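Local atomic coordinates of glucocorticoid modulatory element-binding protein 1 (PDB entry 1OQJ), a protein that binds glucocorticoid modulatory elements in DNA as a transcription factor, raising sensitivity to low glucocorticoid concentrations, and serves as an auxiliary factor for parvovirus replication. Residues A[17-22]-A[46-51]; A[73-76]-A[81-84]. One frame throughout, in Å; residues are numbered along the deposited sequence.

Interaction 1: residues A[17-22]-A[46-51]; sequences SKAILL and KHFVHL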
ATOM      1  N   SER A  17      12.893  -3.052   4.035  1.00 13.03           N
ATOM      2  CA  SER A  17      12.163  -4.185   3.472  1.00 12.06           C
ATOM      3  C   SER A  17      11.556  -3.847   2.111  1.00 11.93           C
ATOM      4  O   SER A  17      11.081  -2.729   1.893  1.00 11.30           O
ATOM      5  CB  SER A  17      11.048  -4.624   4.426  1.00 12.47           C
ATOM      6  OG  SER A  17      11.578  -5.089   5.658  1.00 13.22           O
ATOM      7  N   LYS A  18      11.574  -4.821   1.204  1.00 10.19           N
ATOM      8  CA  LYS A  18      11.026  -4.650  -0.141  1.00  9.79           C
ATOM      9  C   LYS A  18       9.830  -5.567  -0.355  1.00  9.36           C
ATOM     10  O   LYS A  18       9.813  -6.706   0.114  1.00 10.51           O
ATOM     11  CB  LYS A  18      12.083  -4.971  -1.202  1.00 10.32           C
ATOM     12  CG  LYS A  18      13.269  -4.020  -1.220  1.00  9.66           C
ATOM     13  CD  LYS A  18      14.219  -4.323  -2.372  1.00 14.18           C
ATOM     14  CE  LYS A  18      14.952  -5.638  -2.178  1.00 15.18           C
ATOM     15  NZ  LYS A  18      15.896  -5.907  -3.301  1.00 17.64           N
ATOM     16  N   ALA A  19       8.835  -5.068  -1.076  1.00  7.78           N
ATOM     17  CA  ALA A  19       7.643  -5.849  -1.367  1.00  6.95           C
ATOM     18  C   ALA A  19       7.039  -5.356  -2.670  1.00  7.35           C
ATOM     19  O   ALA A  19       7.568  -4.435  -3.301  1.00  8.76           O
ATOM     20  CB  ALA A  19       6.639  -5.722  -0.230  1.00  7.12           C
ATOM     21  N   ILE A  20       5.938  -5.980  -3.073  1.00  6.88           N
ATOM     22  CA  ILE A  20       5.261  -5.613  -4.310  1.00  8.16           C
ATOM     23  C   ILE A  20       3.794  -5.316  -4.045  1.00  8.63           C
ATOM     24  O   ILE A  20       3.084  -6.129  -3.457  1.00  8.63           O
ATOM     25  CB  ILE A  20       5.355  -6.756  -5.343  1.00  7.69           C
ATOM     26  CG1 ILE A  20       6.824  -7.059  -5.640  1.00  7.73           C
ATOM     27  CG2 ILE A  20       4.627  -6.375  -6.628  1.00  8.92           C
ATOM     28  CD1 ILE A  20       7.022  -8.249  -6.554  1.00 11.16           C
ATOM     29  N   LEU A  21       3.347  -4.141  -4.473  1.00  7.01           N
ATOM     30  CA  LEU A  21       1.954  -3.748  -4.301  1.00  6.45           C
ATOM     31  C   LEU A  21       1.167  -4.157  -5.544  1.00  7.45           C
ATOM     32  O   LEU A  21       1.483  -3.712  -6.644  1.00  7.83           O
ATOM     33  CB  LEU A  21       1.853  -2.224  -4.121  1.00  7.15           C
ATOM     34  CG  LEU A  21       0.444  -1.627  -3.995  1.00  6.86           C
ATOM     35  CD1 LEU A  21      -0.175  -2.054  -2.677  1.00  7.98           C
ATOM     36  CD2 LEU A  21       0.514  -0.105  -4.065  1.00  9.25           C
ATOM     37  N   LEU A  22       0.164  -5.018  -5.374  1.00  7.31           N
ATOM     38  CA  LEU A  22      -0.677  -5.431  -6.500  1.00  7.93           C
ATOM     39  C   LEU A  22      -1.732  -4.333  -6.580  1.00  8.46           C
ATOM     40  O   LEU A  22      -2.661  -4.283  -5.769  1.00  8.87           O
ATOM     41  CB  LEU A  22      -1.314  -6.797  -6.226  1.00 10.04           C
ATOM     42  CG  LEU A  22      -0.314  -7.913  -5.913  1.00 10.30           C
ATOM     43  CD1 LEU A  22      -1.059  -9.234  -5.815  1.00 12.60           C
ATOM     44  CD2 LEU A  22       0.761  -7.986  -6.995  1.00 12.65           C
ATOM     45  N   LYS A  46      -0.840  -2.992   6.597  1.00  9.83           N
ATOM     46  CA  LYS A  46      -0.624  -2.903   8.038  1.00 10.20           C
ATOM     47  C   LYS A  46       0.384  -3.954   8.488  1.00 10.61           C
ATOM     48  O   LYS A  46       1.286  -3.661   9.275  1.00 11.01           O
ATOM     49  CB  LYS A  46      -1.937  -3.096   8.803  1.00 11.38           C
ATOM     50  CG  LYS A  46      -1.796  -2.875  10.303  1.00 14.57           C
ATOM     51  CD  LYS A  46      -3.121  -3.037  11.029  1.00 17.49           C
ATOM     52  CE  LYS A  46      -2.987  -2.646  12.495  1.00 22.92           C
ATOM     53  NZ  LYS A  46      -4.251  -2.854  13.256  1.00 26.58           N
ATOM     54  N   HIS A  47       0.242  -5.176   7.986  1.00 10.34           N
ATOM     55  CA  HIS A  47       1.167  -6.237   8.364  1.00  9.53           C
ATOM     56  C   HIS A  47       2.550  -6.031   7.763  1.00  9.64           C
ATOM     57  O   HIS A  47       3.559  -6.266   8.431  1.00  8.98           O
ATOM     58  CB  HIS A  47       0.597  -7.601   7.977  1.00 10.26           C
ATOM     59  CG  HIS A  47      -0.538  -8.035   8.852  1.00 10.90           C
ATOM     60  ND1 HIS A  47      -1.332  -9.124   8.565  1.00 11.83           N
ATOM     61  CD2 HIS A  47      -1.005  -7.527  10.019  1.00 12.18           C
ATOM     62  CE1 HIS A  47      -2.239  -9.269   9.517  1.00 13.37           C
ATOM     63  NE2 HIS A  47      -2.062  -8.313  10.411  1.00 12.39           N
ATOM     64  N   PHE A  48       2.609  -5.588   6.511  1.00  9.47           N
ATOM     65  CA  PHE A  48       3.899  -5.338   5.886  1.00  9.67           C
ATOM     66  C   PHE A  48       4.659  -4.295   6.705  1.00  9.24           C
ATOM     67  O   PHE A  48       5.831  -4.478   7.034  1.00 10.05           O
ATOM     68  CB  PHE A  48       3.703  -4.832   4.455  1.00  8.86           C
ATOM     69  CG  PHE A  48       4.974  -4.396   3.786  1.00  8.20           C
ATOM     70  CD1 PHE A  48       6.077  -5.248   3.736  1.00  8.26           C
ATOM     71  CD2 PHE A  48       5.074  -3.134   3.204  1.00  7.23           C
ATOM     72  CE1 PHE A  48       7.265  -4.855   3.116  1.00  8.59           C
ATOM     73  CE2 PHE A  48       6.255  -2.726   2.578  1.00  7.14           C
ATOM     74  CZ  PHE A  48       7.352  -3.591   2.536  1.00  8.33           C
ATOM     75  N   VAL A  49       3.979  -3.202   7.036  1.00 10.18           N
ATOM     76  CA  VAL A  49       4.586  -2.132   7.816  1.00  9.97           C
ATOM     77  C   VAL A  49       5.068  -2.637   9.174  1.00  9.68           C
ATOM     78  O   VAL A  49       6.142  -2.254   9.641  1.00 10.14           O
ATOM     79  CB  VAL A  49       3.587  -0.965   8.007  1.00  8.49           C
ATOM     80  CG1 VAL A  49       4.129   0.044   9.019  1.00 10.32           C
ATOM     81  CG2 VAL A  49       3.340  -0.280   6.669  1.00 10.95           C
ATOM     82  N   HIS A  50       4.284  -3.510   9.800  1.00  9.84           N
ATOM     83  CA  HIS A  50       4.676  -4.039  11.095  1.00 11.32           C
ATOM     84  C   HIS A  50       5.937  -4.882  10.989  1.00 11.52           C
ATOM     85  O   HIS A  50       6.869  -4.720  11.779  1.00 11.73           O
ATOM     86  CB  HIS A  50       3.575  -4.896  11.699  1.00 12.01           C
ATOM     87  CG  HIS A  50       3.896  -5.357  13.083  1.00 12.15           C
ATOM     88  ND1 HIS A  50       3.788  -4.530  14.180  1.00 13.28           N
ATOM     89  CD2 HIS A  50       4.424  -6.518  13.537  1.00 12.55           C
ATOM     90  CE1 HIS A  50       4.239  -5.160  15.249  1.00 13.56           C
ATOM     91  NE2 HIS A  50       4.632  -6.369  14.887  1.00 13.10           N
ATOM     92  N   LEU A  51       5.954  -5.788  10.017  1.00 11.63           N
ATOM     93  CA  LEU A  51       7.101  -6.664   9.816  1.00 10.14           C
ATOM     94  C   LEU A  51       8.347  -5.881   9.423  1.00 11.25           C
ATOM     95  O   LEU A  51       9.471  -6.300   9.715  1.00 13.01           O
ATOM     96  CB  LEU A  51       6.778  -7.717   8.750  1.00 10.13           C
ATOM     97  CG  LEU A  51       5.682  -8.709   9.143  1.00 10.12           C
ATOM     98  CD1 LEU A  51       5.359  -9.622   7.971  1.00 10.23           C
ATOM     99  CD2 LEU A  51       6.145  -9.528  10.347  1.00 10.61           C
TER
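A19, held in the sheet by backbone hydrogen bonding to I12 of the adjacent strand 9-14, sets its methyl group over one face of the F48 ring. This is part of the SAND-domain core, where strand 17-22 of a four-stranded antiparallel sheet is covered by helix 45-51. The short strand and helix segments run nearly antiparallel, at 162°, with their axes 9.7 Å apart at closest approach. Across that gap the contact is apolar and small, and F48 spans most of it. Its CG stands anti to the backbone N (chi1 173°), which carries the ring out from the helix until the outer atoms CE1 and CZ reach the strand. A19 CB lies 3.8 Å from the centroid of the F48 ring, 27° off its normal, a CH-pi contact over the face but displaced to the rim. The methyl sits toward the outer end of the ring, A19 CB being nearest F48 CE1 at 3.5 Å, with F48 CZ almost as close. Further ring neighbours come from outside the two segments: F38 of strand 36-38 meets the F48 ring edge-to-face, and C14, V36 and I43 also touch this side chain. A19 is buried likewise, its methyl in contact with I12, V36 and F38. K18 and I20 point their CB atoms away from the helix, so S17 and A19 provide the side of the strand that F48 meets. Within the helix segment, the backbone bond from L51 N to H47 O (2.9 Å) closes the helical turn that contains F48. S17 extends the contact along the ring: S17 CB is 4.0 Å from F48 CE1, while S17 O sits at the edge, near the ring plane, 3.9 Å from F48 CZ.

Interaction 2: residues A[73-76]-A[81-84]; sequences KMMD and DFYQ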
ATOM      1  N   LYS A  73       1.522  10.428  -0.843  1.00  9.18           N
ATOM      2  CA  LYS A  73       1.611  11.440  -1.894  1.00  8.71           C
ATOM      3  C   LYS A  73       1.276  10.892  -3.272  1.00  8.17           C
ATOM      4  O   LYS A  73       0.654  11.579  -4.086  1.00  9.43           O
ATOM      5  CB  LYS A  73       3.004  12.066  -1.905  1.00 10.14           C
ATOM      6  CG  LYS A  73       3.364  12.781  -0.611  1.00 12.29           C
ATOM      7  CD  LYS A  73       4.731  13.439  -0.714  1.00 14.98           C
ATOM      8  CE  LYS A  73       5.094  14.176   0.568  1.00 19.29           C
ATOM      9  NZ  LYS A  73       5.225  13.254   1.726  1.00 23.88           N
ATOM     10  N   MET A  74       1.688   9.658  -3.543  1.00  9.26           N
ATOM     11  CA  MET A  74       1.395   9.053  -4.836  1.00  8.20           C
ATOM     12  C   MET A  74      -0.110   8.811  -4.945  1.00  8.32           C
ATOM     13  O   MET A  74      -0.683   8.877  -6.032  1.00  9.06           O
ATOM     14  CB  MET A  74       2.173   7.746  -5.002  1.00  9.18           C
ATOM     15  CG  MET A  74       3.694   7.911  -4.898  1.00  9.24           C
ATOM     16  SD  MET A  74       4.416   9.228  -5.928  1.00 11.03           S
ATOM     17  CE  MET A  74       4.194   8.546  -7.565  1.00 12.41           C
ATOM     18  N   MET A  75      -0.747   8.539  -3.810  1.00  7.73           N
ATOM     19  CA  MET A  75      -2.189   8.326  -3.771  1.00  7.85           C
ATOM     20  C   MET A  75      -2.913   9.656  -3.977  1.00  9.05           C
ATOM     21  O   MET A  75      -3.852   9.747  -4.769  1.00  9.12           O
ATOM     22  CB  MET A  75      -2.604   7.724  -2.426  1.00  7.97           C
ATOM     23  CG  MET A  75      -2.091   6.309  -2.194  1.00  9.56           C
ATOM     24  SD  MET A  75      -2.258   5.789  -0.482  1.00  9.86           S
ATOM     25  CE  MET A  75      -4.011   5.527  -0.376  1.00 10.71           C
ATOM     26  N   ASP A  76      -2.470  10.687  -3.262  1.00  8.82           N
ATOM     27  CA  ASP A  76      -3.083  12.005  -3.381  1.00  9.26           C
ATOM     28  C   ASP A  76      -2.936  12.566  -4.789  1.00  9.67           C
ATOM     29  O   ASP A  76      -3.779  13.339  -5.243  1.00  9.93           O
ATOM     30  CB  ASP A  76      -2.460  12.991  -2.385  1.00 10.03           C
ATOM     31  CG  ASP A  76      -2.820  12.676  -0.943  1.00 11.24           C
ATOM     32  OD1 ASP A  76      -3.826  11.968  -0.712  1.00 13.36           O
ATOM     33  OD2 ASP A  76      -2.105  13.153  -0.037  1.00 13.41           O
ATOM     34  N   ASP A  81      -3.541   5.725  -6.680  1.00  8.75           N
ATOM     35  CA  ASP A  81      -4.531   5.740  -5.609  1.00  8.12           C
ATOM     36  C   ASP A  81      -5.236   4.383  -5.605  1.00  8.34           C
ATOM     37  O   ASP A  81      -4.970   3.538  -6.458  1.00  8.67           O
ATOM     38  CB  ASP A  81      -5.533   6.870  -5.875  1.00 10.31           C
ATOM     39  CG  ASP A  81      -6.404   7.193  -4.673  1.00 10.15           C
ATOM     40  OD1 ASP A  81      -6.066   6.769  -3.549  1.00 10.48           O
ATOM     41  OD2 ASP A  81      -7.419   7.894  -4.865  1.00 11.49           O
ATOM     42  N   PHE A  82      -6.128   4.162  -4.646  1.00  7.50           N
ATOM     43  CA  PHE A  82      -6.848   2.894  -4.580  1.00  7.53           C
ATOM     44  C   PHE A  82      -7.540   2.593  -5.908  1.00  8.14           C
ATOM     45  O   PHE A  82      -8.052   3.501  -6.572  1.00  7.95           O
ATOM     46  CB  PHE A  82      -7.915   2.947  -3.492  1.00  8.26           C
ATOM     47  CG  PHE A  82      -7.371   3.148  -2.113  1.00  8.19           C
ATOM     48  CD1 PHE A  82      -7.764   4.248  -1.354  1.00  8.14           C
ATOM     49  CD2 PHE A  82      -6.513   2.213  -1.546  1.00  8.97           C
ATOM     50  CE1 PHE A  82      -7.314   4.415  -0.040  1.00  8.14           C
ATOM     51  CE2 PHE A  82      -6.055   2.368  -0.234  1.00  9.20           C
ATOM     52  CZ  PHE A  82      -6.458   3.468   0.520  1.00  8.43           C
ATOM     53  N   TYR A  83      -7.578   1.319  -6.286  1.00  8.15           N
ATOM     54  CA  TYR A  83      -8.236   0.918  -7.527  1.00  7.72           C
ATOM     55  C   TYR A  83      -9.726   1.261  -7.465  1.00  8.04           C
ATOM     56  O   TYR A  83     -10.424   0.881  -6.519  1.00  8.37           O
ATOM     57  CB  TYR A  83      -8.054  -0.589  -7.744  1.00  8.99           C
ATOM     58  CG  TYR A  83      -8.624  -1.106  -9.043  1.00  8.93           C
ATOM     59  CD1 TYR A  83      -8.296  -0.509 -10.255  1.00  8.40           C
ATOM     60  CD2 TYR A  83      -9.478  -2.204  -9.061  1.00  9.63           C
ATOM     61  CE1 TYR A  83      -8.806  -0.991 -11.454  1.00 10.49           C
ATOM     62  CE2 TYR A  83      -9.995  -2.698 -10.258  1.00  9.67           C
ATOM     63  CZ  TYR A  83      -9.654  -2.085 -11.448  1.00 10.85           C
ATOM     64  OH  TYR A  83     -10.170  -2.543 -12.642  1.00 12.91           O
ATOM     65  N   GLN A  84     -10.202   1.982  -8.479  1.00  9.07           N
ATOM     66  CA  GLN A  84     -11.604   2.397  -8.567  1.00  8.88           C
ATOM     67  C   GLN A  84     -12.043   3.247  -7.380  1.00  9.20           C
ATOM     68  O   GLN A  84     -13.202   3.198  -6.974  1.00  9.34           O
ATOM     69  CB  GLN A  84     -12.524   1.174  -8.658  1.00 10.70           C
ATOM     70  CG  GLN A  84     -12.244   0.257  -9.830  1.00 12.00           C
ATOM     71  CD  GLN A  84     -13.292  -0.832  -9.963  1.00 12.35           C
ATOM     72  OE1 GLN A  84     -13.397  -1.720  -9.114  1.00 16.04           O
ATOM     73  NE2 GLN A  84     -14.079  -0.762 -11.026  1.00 13.81           N
TER
HETATM   74  O   HOH W   1      -6.445  10.756  -4.814  1.00 21.44           O
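M75, near the end of helix 71-76, and F82 make the apolar half of this contact. The methionine chain bends at its last torsion (chi3 73°), laying its methyl over one face of the phenylalanine ring. M75 CE is 3.7 Å from the centroid of the F82 ring, 26° off the normal, a CH-pi contact offset to the rim, and its nearest ring atom is F82 CZ at 3.3 Å. The sulfur follows at longer range: M75 SD stands 5.3 Å from the F82 centroid, above the face, as a Met-aromatic contact. F82 also touches W60, C28 and C93, which puts the ring beside the zinc-binding motif of this SAND module, where C28, H85, C89 and C93 hold the zinc ion. Polar contacts run through D81, whose CB packs against M75 O at 3.5 Å. One water donates to M75 O (2.8 Å) and to D81 OD2 (3.0 Å), bridging the helix carbonyl to the carboxylate. The same D81 OD2 is hydrogen-bonded to H85 ND1, a second-shell position from which it probably helps to orient this zinc ligand. The other carboxylate oxygen turns back to the backbone of the next residue, D81 OD1 accepting a weak bond from F82 N at 2.8 Å.

How the interactions relate
From the N terminus, strand 9-14 leads into strand 17-22, and interaction 1 joins this sheet to helix 45-51, closing a 23-residue loop that carries zinc ligand C28 and strands 36-38 and 41-43. The chain then passes DNA-binding K54, K58 and K61 and enters helix 71-76, which carries R72. Interaction 2 closes a loop of only four residues, tying the end of that helix to 81-84, which leads into the zinc site at H85. The contacts are in series, neither enclosing nor crossing the other. The centres of interactions 1 and 2 are about 17 Å apart, on opposite sides of the chain's centre. F26 links strand 17-22 to interaction 2, touching L21 as well as M75 and F82.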